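Local coordinates for phenazine biosynthesis protein PhzF family (Enterococcus faecalis, PDB 1S7J) that probably acts as an isomerase of the PhzF family, whose members share the two-lobed fold of diaminopimelate epimerase, at residues V15-P20 with S224-S229; L142-F147 with C203-A208; V187-F192 with I197-V202. All coordinates share one frame; numbering follows the deposited sequence.

Contact 1: V15-P20 with S224-S229; sequences VFKGNP and SAYQVS
Lys-17 and Tyr-226 reach for one another between the two lobes of the protein, and a single side-chain hydrogen bond is what joins 15-20 to 224-229. Start at CB of Lys-17. It leaves the main chain without heading for the partner, and CB, CG and CD come near nothing in 224-229. The first torsion sets CG beside the backbone N and the second carries the chain on almost straight; the two outer torsions (chi3 69°, chi4 -75°) then bend it and swing its end over to the tyrosine. CE is the first atom to arrive, with Tyr-226 OH 3.5 Å from it. NZ completes the approach and donates to Tyr-226 OH at 2.9 Å. From there NZ is 4.1 Å from Tyr-226 CZ. The two side chains meet at about a right angle, the tyrosine extended from near the end of strand 222-227 and the lysine rising from the loop that leads into strand 19-25. On the tyrosine's own side, the backbone N of Val-228 lies at the ring edge, in its plane. NZ has a further hydrogen-bonding partner just outside the two segments, while the main-chain O of Lys-17 takes a bond from Arg-231, a second tie between the same lobes. Both residues are partly exposed, and only 66 Å² is buried. The chemistry is thus that of a polar link at the surface: an ammonium N-H set against a phenol oxygen, which would probably polarise the O-H and make the phenol somewhat more acidic, with little apolar packing beneath it.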
loop_
_atom_site.group_PDB
_atom_site.type_symbol
_atom_site.label_atom_id
_atom_site.label_comp_id
_atom_site.label_asym_id
_atom_site.label_seq_id
_atom_site.Cartn_x
_atom_site.Cartn_y
_atom_site.Cartn_z
ATOM N N VAL A 15 1.656 6.796 -15.501
ATOM C CA VAL A 15 0.235 6.748 -15.127
ATOM C C VAL A 15 -0.405 5.430 -15.534
ATOM O O VAL A 15 0.102 4.713 -16.404
ATOM C CB VAL A 15 -0.594 7.936 -15.734
ATOM C CG1 VAL A 15 -0.045 9.295 -15.247
ATOM C CG2 VAL A 15 -0.586 7.868 -17.240
ATOM N N PHE A 16 -1.541 5.137 -14.898
ATOM C CA PHE A 16 -2.314 3.903 -15.117
ATOM C C PHE A 16 -1.692 2.694 -14.401
ATOM O O PHE A 16 -2.249 1.592 -14.426
ATOM C CB PHE A 16 -2.502 3.605 -16.623
ATOM C CG PHE A 16 -3.074 4.751 -17.390
ATOM C CD1 PHE A 16 -2.561 5.089 -18.644
ATOM C CD2 PHE A 16 -4.094 5.529 -16.851
ATOM C CE1 PHE A 16 -3.050 6.194 -19.342
ATOM C CE2 PHE A 16 -4.590 6.630 -17.531
ATOM C CZ PHE A 16 -4.070 6.967 -18.785
ATOM N N LYS A 17 -0.533 2.905 -13.770
ATOM C CA LYS A 17 0.142 1.842 -13.027
ATOM C C LYS A 17 0.141 2.189 -11.530
ATOM O O LYS A 17 -0.507 3.156 -11.113
ATOM C CB LYS A 17 1.572 1.643 -13.536
ATOM C CG LYS A 17 1.651 1.201 -14.986
ATOM C CD LYS A 17 3.037 0.691 -15.353
ATOM C CE LYS A 17 3.378 -0.644 -14.660
ATOM N NZ LYS A 17 3.719 -0.527 -13.202
ATOM N N GLY A 18 0.849 1.410 -10.732
ATOM C CA GLY A 18 0.886 1.678 -9.303
ATOM C C GLY A 18 -0.485 1.643 -8.639
ATOM O O GLY A 18 -1.394 0.954 -9.102
ATOM N N ASN A 19 -0.630 2.387 -7.555
ATOM C CA ASN A 19 -1.888 2.438 -6.812
ATOM C C ASN A 19 -2.280 3.903 -6.663
ATOM O O ASN A 19 -1.553 4.690 -6.063
ATOM C CB ASN A 19 -1.698 1.786 -5.429
ATOM C CG ASN A 19 -3.030 1.465 -4.731
ATOM O OD1 ASN A 19 -4.080 2.009 -5.075
ATOM N ND2 ASN A 19 -2.959 0.583 -3.757
ATOM N N PRO A 20 -3.446 4.285 -7.209
ATOM C CA PRO A 20 -3.977 5.652 -7.173
ATOM C C PRO A 20 -4.614 6.127 -5.892
ATOM O O PRO A 20 -5.338 5.388 -5.219
ATOM C CB PRO A 20 -4.997 5.632 -8.294
ATOM C CG PRO A 20 -5.571 4.266 -8.163
ATOM C CD PRO A 20 -4.331 3.410 -8.001
ATOM N N SER A 224 14.724 -6.313 -3.963
ATOM C CA SER A 224 13.951 -5.623 -4.972
ATOM C C SER A 224 12.619 -6.407 -5.078
ATOM O O SER A 224 12.619 -7.646 -5.039
ATOM C CB SER A 224 14.708 -5.591 -6.310
ATOM O OG SER A 224 15.355 -6.833 -6.588
ATOM N N ALA A 225 11.505 -5.696 -5.128
ATOM C CA ALA A 225 10.205 -6.343 -5.203
ATOM C C ALA A 225 9.288 -5.729 -6.253
ATOM O O ALA A 225 9.513 -4.608 -6.717
ATOM C CB ALA A 225 9.534 -6.305 -3.853
ATOM N N TYR A 226 8.252 -6.455 -6.624
ATOM C CA TYR A 226 7.304 -5.971 -7.595
ATOM C C TYR A 226 5.973 -6.615 -7.363
ATOM O O TYR A 226 5.835 -7.824 -7.527
ATOM C CB TYR A 226 7.786 -6.285 -9.026
ATOM C CG TYR A 226 7.148 -5.413 -10.081
ATOM C CD1 TYR A 226 7.873 -4.399 -10.700
ATOM C CD2 TYR A 226 5.800 -5.571 -10.426
ATOM C CE1 TYR A 226 7.279 -3.556 -11.643
ATOM C CE2 TYR A 226 5.190 -4.738 -11.366
ATOM C CZ TYR A 226 5.930 -3.730 -11.971
ATOM O OH TYR A 226 5.339 -2.892 -12.907
ATOM N N GLN A 227 4.989 -5.829 -6.940
ATOM C CA GLN A 227 3.656 -6.351 -6.725
ATOM C C GLN A 227 3.022 -6.431 -8.114
ATOM O O GLN A 227 2.623 -5.414 -8.689
ATOM C CB GLN A 227 2.855 -5.462 -5.810
ATOM C CG GLN A 227 1.677 -6.177 -5.227
ATOM C CD GLN A 227 1.161 -5.545 -3.992
ATOM O OE1 GLN A 227 -0.011 -5.644 -3.680
ATOM N NE2 GLN A 227 2.042 -4.857 -3.251
ATOM N N VAL A 228 3.018 -7.644 -8.671
ATOM C CA VAL A 228 2.510 -7.904 -10.002
ATOM C C VAL A 228 0.986 -7.971 -10.189
ATOM O O VAL A 228 0.428 -8.985 -10.640
ATOM C CB VAL A 228 3.230 -9.147 -10.640
ATOM C CG1 VAL A 228 2.873 -10.426 -9.888
ATOM C CG2 VAL A 228 2.918 -9.249 -12.137
ATOM N N SER A 229 0.325 -6.904 -9.822
ATOM C CA SER A 229 -1.074 -6.700 -9.961
ATOM C C SER A 229 -1.292 -6.311 -11.465
ATOM O O SER A 229 -0.331 -5.992 -12.161
ATOM C CB SER A 229 -1.627 -5.698 -8.946
ATOM O OG SER A 229 -1.184 -4.365 -9.123
#

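Contact 2: L142-F147 with C203-A208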
loop_
_atom_site.group_PDB
_atom_site.type_symbol
_atom_site.label_atom_id
_atom_site.label_comp_id
_atom_site.label_asym_id
_atom_site.label_seq_id
_atom_site.Cartn_x
_atom_site.Cartn_y
_atom_site.Cartn_z
ATOM N N LEU A 142 0.700 -17.015 8.629
ATOM C CA LEU A 142 -0.326 -16.076 9.060
ATOM C C LEU A 142 0.272 -14.866 9.783
ATOM O O LEU A 142 1.309 -14.960 10.439
ATOM C CB LEU A 142 -1.379 -16.785 9.943
ATOM C CG LEU A 142 -2.748 -16.141 10.324
ATOM C CD1 LEU A 142 -2.626 -15.281 11.572
ATOM C CD2 LEU A 142 -3.368 -15.364 9.160
ATOM N N GLY A 143 -0.355 -13.732 9.564
ATOM C CA GLY A 143 0.038 -12.481 10.171
ATOM C C GLY A 143 -1.263 -11.730 10.203
ATOM O O GLY A 143 -2.279 -12.265 10.697
ATOM N N ARG A 144 -1.287 -10.512 9.704
ATOM C CA ARG A 144 -2.532 -9.776 9.661
ATOM C C ARG A 144 -3.366 -10.474 8.575
ATOM O O ARG A 144 -4.587 -10.623 8.700
ATOM C CB ARG A 144 -2.304 -8.302 9.294
ATOM C CG ARG A 144 -3.573 -7.450 9.348
ATOM C CD ARG A 144 -3.920 -6.852 7.988
ATOM N NE ARG A 144 -3.281 -5.557 7.772
ATOM C CZ ARG A 144 -2.602 -5.198 6.674
ATOM N NH1 ARG A 144 -2.094 -3.981 6.610
ATOM N NH2 ARG A 144 -2.412 -6.042 5.676
ATOM N N ASP A 145 -2.666 -10.946 7.532
ATOM C CA ASP A 145 -3.280 -11.638 6.397
ATOM C C ASP A 145 -2.691 -13.009 6.192
ATOM O O ASP A 145 -1.574 -13.299 6.627
ATOM C CB ASP A 145 -3.011 -10.872 5.093
ATOM C CG ASP A 145 -3.035 -9.396 5.259
ATOM O OD1 ASP A 145 -1.981 -8.764 5.032
ATOM O OD2 ASP A 145 -4.104 -8.854 5.608
ATOM N N LEU A 146 -3.426 -13.855 5.475
ATOM C CA LEU A 146 -2.939 -15.176 5.148
ATOM C C LEU A 146 -1.760 -14.923 4.206
ATOM O O LEU A 146 -1.760 -13.934 3.474
ATOM C CB LEU A 146 -4.031 -16.006 4.494
ATOM C CG LEU A 146 -4.961 -16.625 5.544
ATOM C CD1 LEU A 146 -6.292 -17.047 4.925
ATOM C CD2 LEU A 146 -4.244 -17.801 6.217
ATOM N N PHE A 147 -0.796 -15.807 4.201
ATOM C CA PHE A 147 0.404 -15.607 3.413
ATOM C C PHE A 147 0.790 -16.900 2.701
ATOM O O PHE A 147 1.361 -17.799 3.310
ATOM C CB PHE A 147 1.499 -15.174 4.401
ATOM C CG PHE A 147 2.786 -14.774 3.784
ATOM C CD1 PHE A 147 3.131 -13.429 3.692
ATOM C CD2 PHE A 147 3.706 -15.732 3.357
ATOM C CE1 PHE A 147 4.373 -13.039 3.195
ATOM C CE2 PHE A 147 4.952 -15.354 2.858
ATOM C CZ PHE A 147 5.284 -14.002 2.775
ATOM N N CYS A 203 -0.377 -2.973 -1.571
ATOM C CA CYS A 203 -0.598 -2.692 -0.113
ATOM C C CYS A 203 0.819 -2.755 0.478
ATOM O O CYS A 203 1.485 -3.807 0.434
ATOM C CB CYS A 203 -1.496 -3.770 0.540
ATOM S SG CYS A 203 -2.640 -3.017 1.765
ATOM N N GLY A 204 1.321 -1.610 0.915
ATOM C CA GLY A 204 2.653 -1.557 1.483
ATOM C C GLY A 204 2.754 -2.273 2.816
ATOM O O GLY A 204 3.781 -2.897 3.120
ATOM N N SER A 205 1.704 -2.150 3.625
ATOM C CA SER A 205 1.632 -2.776 4.939
ATOM C C SER A 205 1.821 -4.281 4.850
ATOM O O SER A 205 2.263 -4.921 5.804
ATOM C CB SER A 205 0.292 -2.450 5.595
ATOM O OG SER A 205 -0.792 -2.698 4.709
ATOM N N ALA A 206 1.480 -4.839 3.695
ATOM C CA ALA A 206 1.616 -6.257 3.456
ATOM C C ALA A 206 3.083 -6.642 3.412
ATOM O O ALA A 206 3.432 -7.806 3.595
ATOM C CB ALA A 206 0.948 -6.628 2.155
ATOM N N HIS A 207 3.950 -5.665 3.135
ATOM C CA HIS A 207 5.371 -5.921 3.055
ATOM C C HIS A 207 6.038 -6.098 4.413
ATOM O O HIS A 207 7.246 -6.351 4.507
ATOM C CB HIS A 207 6.054 -4.889 2.168
ATOM C CG HIS A 207 5.778 -5.096 0.717
ATOM N ND1 HIS A 207 4.570 -4.766 0.135
ATOM C CD2 HIS A 207 6.508 -5.690 -0.256
ATOM C CE1 HIS A 207 4.569 -5.158 -1.126
ATOM N NE2 HIS A 207 5.736 -5.719 -1.384
ATOM N N ALA A 208 5.233 -5.963 5.463
ATOM C CA ALA A 208 5.685 -6.182 6.835
ATOM C C ALA A 208 5.882 -7.711 6.975
ATOM O O ALA A 208 6.732 -8.165 7.715
ATOM C CB ALA A 208 4.633 -5.704 7.824
#
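Arg-144 closes on Ser-205 with one short bond: its NH1 donates to Ser-205 OG at 2.6 Å, with an N-H...O angle of 160°. The hydroxyl sits at the edge of the guanidinium, only 3° out of its plane. The approach is tight, Ser-205 CB being only 3.0 Å from Arg-144 NH1, so its fine geometry is to be read with caution. A chi1 of 49° puts OG between the serine's own N and carbonyl carbon, facing the arginine. The other terminal nitrogen turns home: Arg-144 NH2 forms a salt bridge with Asp-145 OD1 at 2.8 Å. Both hydrogen bonds from NH2, to OD1 and OD2, are weak; with the serine bond, the salt bridge probably limits how the flat group can turn. On the loose side, Arg-144 as a whole is exposed, and its bent chain touches 203-208 only at its end; Asp-145, by contrast, is buried. The serine belongs to a type I turn from Gly-204 to His-207 that leads into helix 207-218. From that turn, Ala-206 packs on Thr-190 and Ile-176 of strands 186-192 and 175-180, while Arg-144 sits in the tight bend joining strands 139-142 and 146-149, the latter running parallel to 175-180.

Contact 3: V187-F192 with I197-V202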
loop_
_atom_site.group_PDB
_atom_site.type_symbol
_atom_site.label_atom_id
_atom_site.label_comp_id
_atom_site.label_asym_id
_atom_site.label_seq_id
_atom_site.Cartn_x
_atom_site.Cartn_y
_atom_site.Cartn_z
ATOM N N VAL A 187 7.996 -11.231 -5.886
ATOM C CA VAL A 187 6.769 -10.600 -6.362
ATOM C C VAL A 187 5.603 -10.949 -5.461
ATOM O O VAL A 187 5.661 -11.926 -4.734
ATOM C CB VAL A 187 6.437 -11.048 -7.792
ATOM C CG1 VAL A 187 7.376 -10.383 -8.775
ATOM C CG2 VAL A 187 6.538 -12.557 -7.904
ATOM N N SER A 188 4.536 -10.179 -5.531
ATOM C CA SER A 188 3.368 -10.443 -4.717
ATOM C C SER A 188 2.116 -9.871 -5.341
ATOM O O SER A 188 2.162 -9.263 -6.410
ATOM C CB SER A 188 3.554 -9.854 -3.313
ATOM O OG SER A 188 3.654 -8.436 -3.349
ATOM N N ARG A 189 0.985 -10.147 -4.701
ATOM C CA ARG A 189 -0.346 -9.654 -5.082
ATOM C C ARG A 189 -1.135 -9.750 -3.792
ATOM O O ARG A 189 -0.974 -10.710 -3.043
ATOM C CB ARG A 189 -0.991 -10.519 -6.175
ATOM C CG ARG A 189 -0.416 -10.308 -7.554
ATOM C CD ARG A 189 -1.102 -11.172 -8.575
ATOM N NE ARG A 189 -2.517 -10.832 -8.735
ATOM C CZ ARG A 189 -3.325 -11.380 -9.645
ATOM N NH1 ARG A 189 -4.587 -11.005 -9.714
ATOM N NH2 ARG A 189 -2.866 -12.311 -10.470
ATOM N N THR A 190 -1.954 -8.755 -3.502
ATOM C CA THR A 190 -2.716 -8.776 -2.269
ATOM C C THR A 190 -4.218 -8.631 -2.483
ATOM O O THR A 190 -4.676 -7.724 -3.184
ATOM C CB THR A 190 -2.185 -7.695 -1.258
ATOM O OG1 THR A 190 -2.442 -6.376 -1.757
ATOM C CG2 THR A 190 -0.682 -7.870 -1.046
ATOM N N PHE A 191 -4.983 -9.572 -1.914
ATOM C CA PHE A 191 -6.440 -9.571 -2.047
ATOM C C PHE A 191 -7.108 -9.286 -0.710
ATOM O O PHE A 191 -6.731 -9.847 0.305
ATOM C CB PHE A 191 -6.929 -10.931 -2.575
ATOM C CG PHE A 191 -6.064 -11.511 -3.670
ATOM C CD1 PHE A 191 -5.933 -10.866 -4.895
ATOM C CD2 PHE A 191 -5.362 -12.696 -3.456
ATOM C CE1 PHE A 191 -5.103 -11.391 -5.895
ATOM C CE2 PHE A 191 -4.537 -13.226 -4.446
ATOM C CZ PHE A 191 -4.408 -12.570 -5.670
ATOM N N PHE A 192 -8.118 -8.427 -0.724
ATOM C CA PHE A 192 -8.843 -8.079 0.495
ATOM C C PHE A 192 -10.365 -8.074 0.275
ATOM O O PHE A 192 -11.029 -7.061 0.494
ATOM C CB PHE A 192 -8.396 -6.699 1.004
ATOM C CG PHE A 192 -6.946 -6.637 1.371
ATOM C CD1 PHE A 192 -5.994 -6.203 0.448
ATOM C CD2 PHE A 192 -6.517 -7.026 2.645
ATOM C CE1 PHE A 192 -4.638 -6.163 0.786
ATOM C CE2 PHE A 192 -5.169 -6.990 2.987
ATOM C CZ PHE A 192 -4.226 -6.558 2.061
ATOM N N ILE A 197 -12.433 -4.603 -1.023
ATOM C CA ILE A 197 -11.356 -4.438 -1.991
ATOM C C ILE A 197 -10.805 -5.785 -2.472
ATOM O O ILE A 197 -9.902 -6.338 -1.866
ATOM C CB ILE A 197 -10.175 -3.597 -1.372
ATOM C CG1 ILE A 197 -10.743 -2.397 -0.586
ATOM C CG2 ILE A 197 -9.233 -3.103 -2.487
ATOM C CD1 ILE A 197 -9.726 -1.678 0.298
ATOM N N ASN A 198 -11.334 -6.280 -3.582
ATOM C CA ASN A 198 -10.890 -7.567 -4.145
ATOM C C ASN A 198 -9.357 -7.715 -4.255
ATOM O O ASN A 198 -8.804 -8.748 -3.876
ATOM C CB ASN A 198 -11.531 -7.797 -5.517
ATOM C CG ASN A 198 -12.823 -8.594 -5.435
ATOM O OD1 ASN A 198 -13.352 -8.857 -4.343
ATOM N ND2 ASN A 198 -13.331 -9.012 -6.593
ATOM N N GLU A 199 -8.701 -6.704 -4.819
ATOM C CA GLU A 199 -7.243 -6.707 -4.972
ATOM C C GLU A 199 -6.645 -5.306 -4.921
ATOM O O GLU A 199 -7.010 -4.425 -5.711
ATOM C CB GLU A 199 -6.812 -7.384 -6.286
ATOM C CG GLU A 199 -5.286 -7.339 -6.504
ATOM C CD GLU A 199 -4.804 -8.048 -7.766
ATOM O OE1 GLU A 199 -3.589 -7.987 -8.022
ATOM O OE2 GLU A 199 -5.616 -8.665 -8.491
ATOM N N ASP A 200 -5.756 -5.092 -3.959
ATOM C CA ASP A 200 -5.071 -3.822 -3.813
ATOM C C ASP A 200 -3.885 -3.948 -4.775
ATOM O O ASP A 200 -3.207 -4.986 -4.800
ATOM C CB ASP A 200 -4.571 -3.655 -2.367
ATOM C CG ASP A 200 -4.450 -2.197 -1.942
ATOM O OD1 ASP A 200 -3.962 -1.951 -0.819
ATOM O OD2 ASP A 200 -4.857 -1.302 -2.710
ATOM N N PRO A 201 -3.695 -2.954 -5.665
ATOM C CA PRO A 201 -2.578 -3.018 -6.616
ATOM C C PRO A 201 -1.248 -3.106 -5.880
ATOM O O PRO A 201 -0.334 -3.795 -6.315
ATOM C CB PRO A 201 -2.709 -1.698 -7.385
ATOM C CG PRO A 201 -4.158 -1.408 -7.327
ATOM C CD PRO A 201 -4.517 -1.759 -5.901
ATOM N N VAL A 202 -1.141 -2.341 -4.768
ATOM C CA VAL A 202 0.068 -2.329 -3.934
ATOM C C VAL A 202 -0.232 -1.950 -2.447
ATOM O O VAL A 202 -0.380 -0.779 -2.140
ATOM C CB VAL A 202 1.141 -1.283 -4.455
ATOM C CG1 VAL A 202 2.495 -1.584 -3.844
ATOM C CG2 VAL A 202 1.237 -1.286 -5.983
#
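The charged pair comes first: Arg-189 grips the carboxylate of Glu-199 side-on with two nitrogens. NH1 of Arg-189 reaches Glu-199 OE2 at 2.8 Å on its syn side, and NE of Arg-189 meets Glu-199 OE1 at 3.1 Å from above the carboxylate plane. The guanidinium and carboxylate planes stand 26° apart, so the fork is not flat. Glu-199 is fully extended (chi1 177°), which carries its carboxylate alongside strand 186-192 back to the arginine, whose remaining NH2 is bound to the carbonyls of Val-156 and Ile-159.

Main-chain bonds form the second group. Asp-200 N donates to Thr-190 O at 2.9 Å, nearly along the C=O axis, and Glu-199 CA directs a C-H toward that same oxygen. Phe-192 N is 3.2 Å from Asn-198 O but approaches it from above the carbonyl plane. Together they make an antiparallel beta hairpin whose second strand, 197-200, is short, loosely paired and turned through a corner at Asn-198.

Van der Waals packing fills in around these bonds. The Phe-191 ring runs side by side with Glu-199, its edge atom CE1 3.8 Å from Glu-199 OE2. On the face that carries Thr-190, Phe-192, Ile-197 and Asp-200, Phe-192 CB lies 4.3 Å from Ile-197 CB, the apolar touch. Phe-192 CE1 is 4.0 Å from Asp-200 CB, and Thr-190 OG1 is 3.5 Å from that carbon. The carboxylate of Asp-200 turns instead to Asn-19.

Overall arrangement
Contact 3 lies between the other two, its centre about 10 Å from each of theirs, while the centres of contacts 1 and 2 are about 16 Å apart. Its hairpin is nested within the chain loops closed by both. It meets contact 1 through a probable hydrogen bond from Asn-19 ND2 to Asp-200 OD2 (2.9 Å), and contact 2 where Thr-190 CG2 packs 3.8 Å from Ala-206 CB. Gln-227 of contact 1 also touches Cys-203 and His-207 of contact 2. The predicted active-site residue Glu-46 has its side chain about 5 Å from that of Ile-197 in contact 3 and about 9 Å from that of Ser-205 in contact 2; contact 1 lies away from it.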